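Putative phosphomethylpyrimidine kinase (Bacteroides thetaiotaomicron, PDB 3MBH) binds pyridoxal and probably phosphorylates it with ATP, as expected of a pyridoxal kinase of the ribokinase clan. Local coordinates at residues His190-Pro193 against His194-Ser197; Tyr199-Arg203 against Gln204-Tyr208; Phe102-Pro105 against Asp106-Ile109. One frame throughout, in Å; residues are numbered along the deposited sequence.

Contact 1 (His190-Pro193 against His194-Ser197); sequences HDEP and HKTS
E192 and K195 launch their side chains alike: in each, CG stands opposite the carbonyl carbon and beside the backbone N, with chi1 at -71° in E192 and -63° in K195. Both chains then run on extended, and because the backbone folds through a type I beta turn from E192 to K195, their charged ends meet. K195 NZ donates to E192 OE2 over 3.0 Å, a hydrogen bond within a salt bridge; the ammonium approaches the oxygen on its syn side but lies 31° out of the carboxylate plane. The lysine methylenes share in the contact, with K195 CE 3.4 Å from E192 OE2. By comparison the backbone closes slackly, K195 N making only a weak hydrogen bond of 3.4 Å to E192 O, and a water 2.8 Å from E192 O lies between that carbonyl and the one of K195. P193 suits the second turn position, where its ring restrains phi to a value the turn needs. H194, modelled in two conformers, lies beside the proline in one of them, so its packing there and on I291 of a second subunit is uncertain. This corner joins strand 181-189 to strand 195-202 at the surface. The opposite charges of E192 and K195 probably reinforce a turn whose own backbone bond is weak, though part exposure to solvent would temper the attraction.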
loop_
_atom_site.group_PDB
_atom_site.type_symbol
_atom_site.label_atom_id
_atom_site.label_comp_id
_atom_site.label_asym_id
_atom_site.label_seq_id
_atom_site.Cartn_x
_atom_site.Cartn_y
_atom_site.Cartn_z
ATOM N N HIS A 190 -37.428 0.916 -8.528
ATOM C CA HIS A 190 -38.677 1.668 -8.516
ATOM C C HIS A 190 -38.490 3.072 -7.912
ATOM O O HIS A 190 -37.957 3.219 -6.786
ATOM C CB HIS A 190 -39.740 0.899 -7.723
ATOM C CG HIS A 190 -41.103 1.481 -7.856
ATOM N ND1 HIS A 190 -41.734 1.599 -9.078
ATOM C CD2 HIS A 190 -41.940 2.022 -6.939
ATOM C CE1 HIS A 190 -42.916 2.167 -8.902
ATOM N NE2 HIS A 190 -43.062 2.432 -7.613
ATOM N N ASP A 191 -38.888 4.102 -8.668
ATOM C CA ASP A 191 -38.824 5.497 -8.193
ATOM C C ASP A 191 -37.411 5.983 -7.956
ATOM O O ASP A 191 -37.212 6.976 -7.273
ATOM C CB ASP A 191 -39.609 5.690 -6.872
ATOM C CG ASP A 191 -41.088 5.853 -7.080
ATOM O OD1 ASP A 191 -41.636 5.346 -8.093
ATOM O OD2 ASP A 191 -41.710 6.503 -6.197
ATOM N N GLU A 192 -36.429 5.278 -8.481
ATOM C CA GLU A 192 -35.056 5.714 -8.362
ATOM C C GLU A 192 -34.388 5.352 -9.655
ATOM O O GLU A 192 -33.807 4.273 -9.788
ATOM C CB GLU A 192 -34.383 5.052 -7.197
ATOM C CG GLU A 192 -34.879 5.551 -5.870
ATOM C CD GLU A 192 -33.929 5.161 -4.791
ATOM O OE1 GLU A 192 -33.845 3.935 -4.517
ATOM O OE2 GLU A 192 -33.229 6.055 -4.263
ATOM N N PRO A 193 -34.502 6.253 -10.629
ATOM C CA PRO A 193 -33.998 6.029 -11.977
ATOM C C PRO A 193 -32.492 6.253 -12.148
ATOM O O PRO A 193 -31.965 5.961 -13.210
ATOM C CB PRO A 193 -34.797 7.035 -12.815
ATOM C CG PRO A 193 -35.119 8.137 -11.868
ATOM C CD PRO A 193 -35.133 7.584 -10.481
ATOM N N HIS A 194 -31.815 6.762 -11.129
ATOM C CA HIS A 194 -30.364 6.896 -11.187
ATOM C C HIS A 194 -29.683 5.655 -10.606
ATOM O O HIS A 194 -28.460 5.613 -10.482
ATOM C CB HIS A 194 -29.901 8.148 -10.435
ATOM C CG HIS A 194 -30.655 9.398 -10.798
ATOM N ND1 HIS A 194 -30.167 10.333 -11.689
ATOM C CD2 HIS A 194 -31.850 9.874 -10.372
ATOM C CE1 HIS A 194 -31.032 11.325 -11.801
ATOM N NE2 HIS A 194 -32.063 11.070 -11.014
ATOM N N LYS A 195 -30.478 4.642 -10.266
ATOM C CA LYS A 195 -29.962 3.468 -9.585
ATOM C C LYS A 195 -30.247 2.171 -10.293
ATOM O O LYS A 195 -31.190 2.041 -11.045
ATOM C CB LYS A 195 -30.504 3.400 -8.148
ATOM C CG LYS A 195 -30.065 4.589 -7.290
ATOM C CD LYS A 195 -30.428 4.376 -5.842
ATOM C CE LYS A 195 -29.931 5.546 -4.996
ATOM N NZ LYS A 195 -30.344 5.390 -3.585
ATOM N N THR A 196 -29.416 1.207 -9.947
ATOM C CA THR A 196 -29.486 -0.130 -10.400
ATOM C C THR A 196 -29.432 -1.054 -9.163
ATOM O O THR A 196 -28.888 -0.659 -8.102
ATOM C CB THR A 196 -28.297 -0.407 -11.383
ATOM O OG1 THR A 196 -28.551 -1.586 -12.089
ATOM C CG2 THR A 196 -26.979 -0.585 -10.659
ATOM N N SER A 197 -30.043 -2.230 -9.282
ATOM C CA SER A 197 -29.868 -3.307 -8.297
ATOM C C SER A 197 -29.335 -4.589 -8.940
ATOM O O SER A 197 -29.429 -4.787 -10.158
ATOM C CB SER A 197 -31.145 -3.576 -7.505
ATOM O OG SER A 197 -32.266 -3.587 -8.367
HETATM O O HOH W 1 -33.564 2.304 -11.730
#

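Contact 2 (Tyr199-Arg203 against Gln204-Tyr208); sequences YAYNR and QGNRY
Y201 and Y208 sit opposite each other as a cross-strand pair near the tip of the beta hairpin formed by strands 195-202 and 207-213, a tip shaped by a G1 beta bulge in which N206 and R207 both oppose N202. The tyrosines form a non-hydrogen-bonded antiparallel pair, their rings oblique, with planes at 37° and centroids 4.5 Å apart. Y201 CD1 stands over one face of the Y208 ring, toward its rim and 3.3 Å from Y208 CZ. With CG anti to the backbone N (chi1 171°), the Y201 ring also reaches the loop, where its OH donates to N206 OD1 at 2.7 Å. That bond uses a lone pair in the carbonyl plane, while the amide stands nearly perpendicular to the ring. Asparagine readily adopts the positive phi found at N206, and at G205 any CB would be jammed against the preceding carbonyl. K168 adds a cation-pi contact to Y208, and R207 makes another with F260 of a third subunit. The N202 side chain lies beside that of Q204; its OD1 accepts from Q180 NE2 and also from the backbone N of Q204 at 3.1 Å, the latter donor lying 49° out of the N202 carbonyl plane.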
loop_
_atom_site.group_PDB
_atom_site.type_symbol
_atom_site.label_atom_id
_atom_site.label_comp_id
_atom_site.label_asym_id
_atom_site.label_seq_id
_atom_site.Cartn_x
_atom_site.Cartn_y
_atom_site.Cartn_z
ATOM N N TYR A 199 -29.413 -8.782 -7.958
ATOM C CA TYR A 199 -30.071 -9.805 -7.159
ATOM C C TYR A 199 -29.270 -11.093 -7.354
ATOM O O TYR A 199 -28.639 -11.270 -8.407
ATOM C CB TYR A 199 -31.493 -10.000 -7.617
ATOM C CG TYR A 199 -32.435 -8.880 -7.289
ATOM C CD1 TYR A 199 -32.447 -7.687 -8.028
ATOM C CD2 TYR A 199 -33.375 -9.023 -6.254
ATOM C CE1 TYR A 199 -33.367 -6.664 -7.703
ATOM C CE2 TYR A 199 -34.288 -8.038 -5.960
ATOM C CZ TYR A 199 -34.270 -6.856 -6.660
ATOM O OH TYR A 199 -35.230 -5.909 -6.333
ATOM N N ALA A 200 -29.210 -11.944 -6.322
ATOM C CA ALA A 200 -28.461 -13.211 -6.422
ATOM C C ALA A 200 -29.099 -14.280 -5.541
ATOM O O ALA A 200 -29.807 -13.998 -4.527
ATOM C CB ALA A 200 -27.007 -13.024 -6.024
ATOM N N TYR A 201 -28.841 -15.513 -5.937
ATOM C CA TYR A 201 -29.313 -16.676 -5.217
ATOM C C TYR A 201 -28.181 -17.712 -5.150
ATOM O O TYR A 201 -27.451 -17.906 -6.089
ATOM C CB TYR A 201 -30.562 -17.216 -5.876
ATOM C CG TYR A 201 -30.992 -18.522 -5.321
ATOM C CD1 TYR A 201 -31.554 -18.583 -4.086
ATOM C CD2 TYR A 201 -30.839 -19.700 -6.048
ATOM C CE1 TYR A 201 -31.933 -19.778 -3.525
ATOM C CE2 TYR A 201 -31.212 -20.900 -5.525
ATOM C CZ TYR A 201 -31.782 -20.932 -4.264
ATOM O OH TYR A 201 -32.186 -22.086 -3.698
ATOM N N ASN A 202 -28.032 -18.347 -4.001
ATOM C CA ASN A 202 -27.063 -19.425 -3.804
ATOM C C ASN A 202 -27.890 -20.614 -3.368
ATOM O O ASN A 202 -28.496 -20.614 -2.280
ATOM C CB ASN A 202 -26.017 -19.052 -2.729
ATOM C CG ASN A 202 -24.838 -19.974 -2.722
ATOM O OD1 ASN A 202 -24.881 -21.055 -3.295
ATOM N ND2 ASN A 202 -23.772 -19.559 -2.086
ATOM N N ARG A 203 -27.924 -21.629 -4.199
ATOM C CA ARG A 203 -28.703 -22.828 -3.874
ATOM C C ARG A 203 -28.088 -23.477 -2.625
ATOM O O ARG A 203 -28.782 -24.034 -1.806
ATOM C CB ARG A 203 -28.701 -23.804 -5.063
ATOM C CG ARG A 203 -29.662 -25.028 -4.881
ATOM C CD ARG A 203 -29.751 -25.888 -6.168
ATOM N NE ARG A 203 -28.422 -26.249 -6.688
ATOM C CZ ARG A 203 -27.994 -26.108 -7.961
ATOM N NH1 ARG A 203 -28.798 -25.636 -8.916
ATOM N NH2 ARG A 203 -26.737 -26.463 -8.296
ATOM N N GLN A 204 -26.772 -23.349 -2.456
ATOM C CA GLN A 204 -26.156 -23.860 -1.280
ATOM C C GLN A 204 -26.405 -22.900 -0.105
ATOM O O GLN A 204 -25.750 -21.851 -0.001
ATOM C CB GLN A 204 -24.691 -24.018 -1.523
ATOM C CG GLN A 204 -23.972 -24.484 -0.330
ATOM C CD GLN A 204 -24.124 -25.958 -0.079
ATOM O OE1 GLN A 204 -24.210 -26.784 -1.036
ATOM N NE2 GLN A 204 -24.124 -26.323 1.214
ATOM N N GLY A 205 -27.300 -23.291 0.798
ATOM C CA GLY A 205 -27.742 -22.442 1.894
ATOM C C GLY A 205 -29.060 -21.749 1.555
ATOM O O GLY A 205 -29.733 -21.223 2.447
ATOM N N ASN A 206 -29.420 -21.745 0.265
ATOM C CA ASN A 206 -30.741 -21.282 -0.191
ATOM C C ASN A 206 -30.948 -19.843 0.236
ATOM O O ASN A 206 -31.976 -19.502 0.789
ATOM C CB ASN A 206 -31.843 -22.200 0.344
ATOM C CG ASN A 206 -33.253 -21.860 -0.194
ATOM O OD1 ASN A 206 -33.494 -21.723 -1.383
ATOM N ND2 ASN A 206 -34.196 -21.773 0.723
ATOM N N ARG A 207 -29.945 -19.002 -0.013
ATOM C CA ARG A 207 -30.012 -17.588 0.365
ATOM C C ARG A 207 -30.159 -16.690 -0.868
ATOM O O ARG A 207 -29.633 -16.998 -1.930
ATOM C CB ARG A 207 -28.780 -17.179 1.211
ATOM C CG ARG A 207 -28.713 -17.840 2.563
ATOM C CD ARG A 207 -27.621 -17.236 3.391
ATOM N NE ARG A 207 -27.460 -17.856 4.698
ATOM C CZ ARG A 207 -26.733 -18.954 4.936
ATOM N NH1 ARG A 207 -26.095 -19.619 3.968
ATOM N NH2 ARG A 207 -26.632 -19.396 6.168
ATOM N N TYR A 208 -30.882 -15.586 -0.680
ATOM C CA TYR A 208 -31.152 -14.558 -1.692
ATOM C C TYR A 208 -30.564 -13.232 -1.245
ATOM O O TYR A 208 -30.731 -12.846 -0.091
ATOM C CB TYR A 208 -32.670 -14.364 -1.846
ATOM C CG TYR A 208 -33.389 -15.559 -2.391
ATOM C CD1 TYR A 208 -33.839 -16.593 -1.542
ATOM C CD2 TYR A 208 -33.680 -15.652 -3.752
ATOM C CE1 TYR A 208 -34.491 -17.702 -2.060
ATOM C CE2 TYR A 208 -34.331 -16.739 -4.255
ATOM C CZ TYR A 208 -34.715 -17.772 -3.422
ATOM O OH TYR A 208 -35.376 -18.836 -3.997
#

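Contact 3 (Phe102-Pro105 against Asp106-Ile109); sequences FRQP and DSLI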
loop_
_atom_site.group_PDB
_atom_site.type_symbol
_atom_site.label_atom_id
_atom_site.label_comp_id
_atom_site.label_asym_id
_atom_site.label_seq_id
_atom_site.Cartn_x
_atom_site.Cartn_y
_atom_site.Cartn_z
ATOM N N PHE A 102 -12.693 -30.410 -19.382
ATOM C CA PHE A 102 -11.664 -29.746 -18.585
ATOM C C PHE A 102 -12.093 -29.458 -17.170
ATOM O O PHE A 102 -11.335 -28.895 -16.366
ATOM C CB PHE A 102 -11.183 -28.459 -19.276
ATOM C CG PHE A 102 -10.173 -28.704 -20.360
ATOM C CD1 PHE A 102 -10.558 -29.158 -21.597
ATOM C CD2 PHE A 102 -8.827 -28.502 -20.135
ATOM C CE1 PHE A 102 -9.611 -29.372 -22.614
ATOM C CE2 PHE A 102 -7.885 -28.726 -21.139
ATOM C CZ PHE A 102 -8.287 -29.143 -22.381
ATOM N N ARG A 103 -13.325 -29.777 -16.838
ATOM C CA ARG A 103 -13.748 -29.425 -15.493
ATOM C C ARG A 103 -13.089 -30.405 -14.534
ATOM O O ARG A 103 -12.671 -31.493 -14.914
ATOM C CB ARG A 103 -15.247 -29.385 -15.326
ATOM C CG ARG A 103 -15.908 -30.705 -15.421
ATOM C CD ARG A 103 -17.435 -30.478 -15.592
ATOM N NE ARG A 103 -17.935 -29.653 -14.510
ATOM C CZ ARG A 103 -18.962 -28.812 -14.571
ATOM N NH1 ARG A 103 -19.672 -28.666 -15.685
ATOM N NH2 ARG A 103 -19.272 -28.101 -13.486
ATOM N N GLN A 104 -12.908 -29.956 -13.312
ATOM C CA GLN A 104 -12.368 -30.812 -12.269
ATOM C C GLN A 104 -13.389 -30.793 -11.165
ATOM O O GLN A 104 -14.354 -30.031 -11.218
ATOM C CB GLN A 104 -10.985 -30.304 -11.820
ATOM C CG GLN A 104 -9.958 -30.472 -12.925
ATOM C CD GLN A 104 -8.607 -29.873 -12.606
ATOM O OE1 GLN A 104 -8.355 -28.680 -12.846
ATOM N NE2 GLN A 104 -7.701 -30.715 -12.122
ATOM N N PRO A 105 -13.227 -31.675 -10.181
ATOM C CA PRO A 105 -14.103 -31.626 -9.007
ATOM C C PRO A 105 -14.087 -30.284 -8.277
ATOM O O PRO A 105 -15.108 -29.844 -7.784
ATOM C CB PRO A 105 -13.533 -32.740 -8.112
ATOM C CG PRO A 105 -12.820 -33.660 -9.044
ATOM C CD PRO A 105 -12.282 -32.804 -10.147
ATOM N N ASP A 106 -12.941 -29.626 -8.184
ATOM C CA ASP A 106 -12.915 -28.294 -7.540
ATOM C C ASP A 106 -13.127 -27.130 -8.527
ATOM O O ASP A 106 -12.983 -25.987 -8.115
ATOM C CB ASP A 106 -11.590 -28.052 -6.758
ATOM C CG ASP A 106 -11.398 -29.023 -5.556
ATOM O OD1 ASP A 106 -12.402 -29.599 -5.032
ATOM O OD2 ASP A 106 -10.225 -29.214 -5.115
ATOM N N SER A 107 -13.448 -27.370 -9.803
ATOM C CA SER A 107 -13.585 -26.225 -10.770
ATOM C C SER A 107 -14.758 -25.275 -10.508
ATOM O O SER A 107 -15.759 -25.596 -9.842
ATOM C CB SER A 107 -13.684 -26.664 -12.236
ATOM O OG SER A 107 -12.633 -27.512 -12.621
ATOM N N LEU A 108 -14.566 -24.059 -10.981
ATOM C CA LEU A 108 -15.593 -23.051 -10.946
ATOM C C LEU A 108 -15.838 -22.786 -12.416
ATOM O O LEU A 108 -14.894 -22.429 -13.109
ATOM C CB LEU A 108 -15.017 -21.818 -10.253
ATOM C CG LEU A 108 -15.958 -20.628 -10.153
ATOM C CD1 LEU A 108 -17.129 -20.933 -9.254
ATOM C CD2 LEU A 108 -15.162 -19.432 -9.694
ATOM N N ILE A 109 -17.044 -23.067 -12.883
ATOM C CA ILE A 109 -17.478 -22.779 -14.222
ATOM C C ILE A 109 -18.424 -21.567 -14.129
ATOM O O ILE A 109 -19.500 -21.620 -13.459
ATOM C CB ILE A 109 -18.193 -23.990 -14.917
ATOM C CG1 ILE A 109 -17.355 -25.279 -14.808
ATOM C CG2 ILE A 109 -18.543 -23.647 -16.348
ATOM C CD1 ILE A 109 -15.812 -25.164 -15.235
HETATM O O HOH W 2 -11.688 -26.335 -14.882
HETATM O O HOH W 3 -17.895 -27.260 -11.305
#
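S107 turns back on Q104 across a tight corner, and its short side chain lies at the middle of the contact. Its CB lies 3.5 Å from Q104 N. One bond further, OG is set beside the serine's own backbone N, opposite the carbonyl carbon (chi1 -53°), which aims it at the start of the turn. There S107 OG accepts a short hydrogen bond of 2.6 Å from Q104 N, and it also touches the side chain of that residue, 3.3 Å from Q104 CB. The hydroxyl gives its own hydrogen to a water 2.7 Å from S107 OG, and that water donates in turn to F102 O, the carbonyl at the end of helix 91-102. Serine fits because a single small oxygen can both accept and donate within so small a loop. Putting an alanine at S107 removes OG, which would probably leave the N-H of Q104 without its mate and the water without its link from the helix end to the turn. The return bond is a backbone one, from S107 N to Q104 O at 3.1 Å. P105 fills the second position of this type I beta turn, where its restrained phi belongs. Before the turn, R103 lays one face of its guanidinium over I109, with NH2 3.7 Å from I109 CG1; NH2 also donates to a water that bonds S107 O, while NH1 is held by K139 O. The pattern is a helix-to-strand connection, in which helix 91-102 ends, a type I turn from Q104 to S107 reverses the chain, and strand 108-111 enters the parallel part of the central sheet of the ribokinase-like alpha/beta fold.

How the contacts relate
Along the chain contact 3 comes first, then contact 1, then contact 2, and all three reach the same large mixed sheet. Contact 3 delivers the chain from helix 91-102 into strand 108-111, among the parallel strands. Contacts 1 and 2 share strand 195-202, one at its entry from strand 181-189 and the other at its turn into strand 207-213, with centres about 23 Å apart. Contacts 1 and 3 lie on opposite sides of the chain's centre, their centres about 37 Å apart, whereas contact 3 comes within about 9 Å of contact 2 at the nearest atoms. Together they mark chain reversals around a sheet that changes from parallel alpha/beta crossovers to antiparallel hairpins.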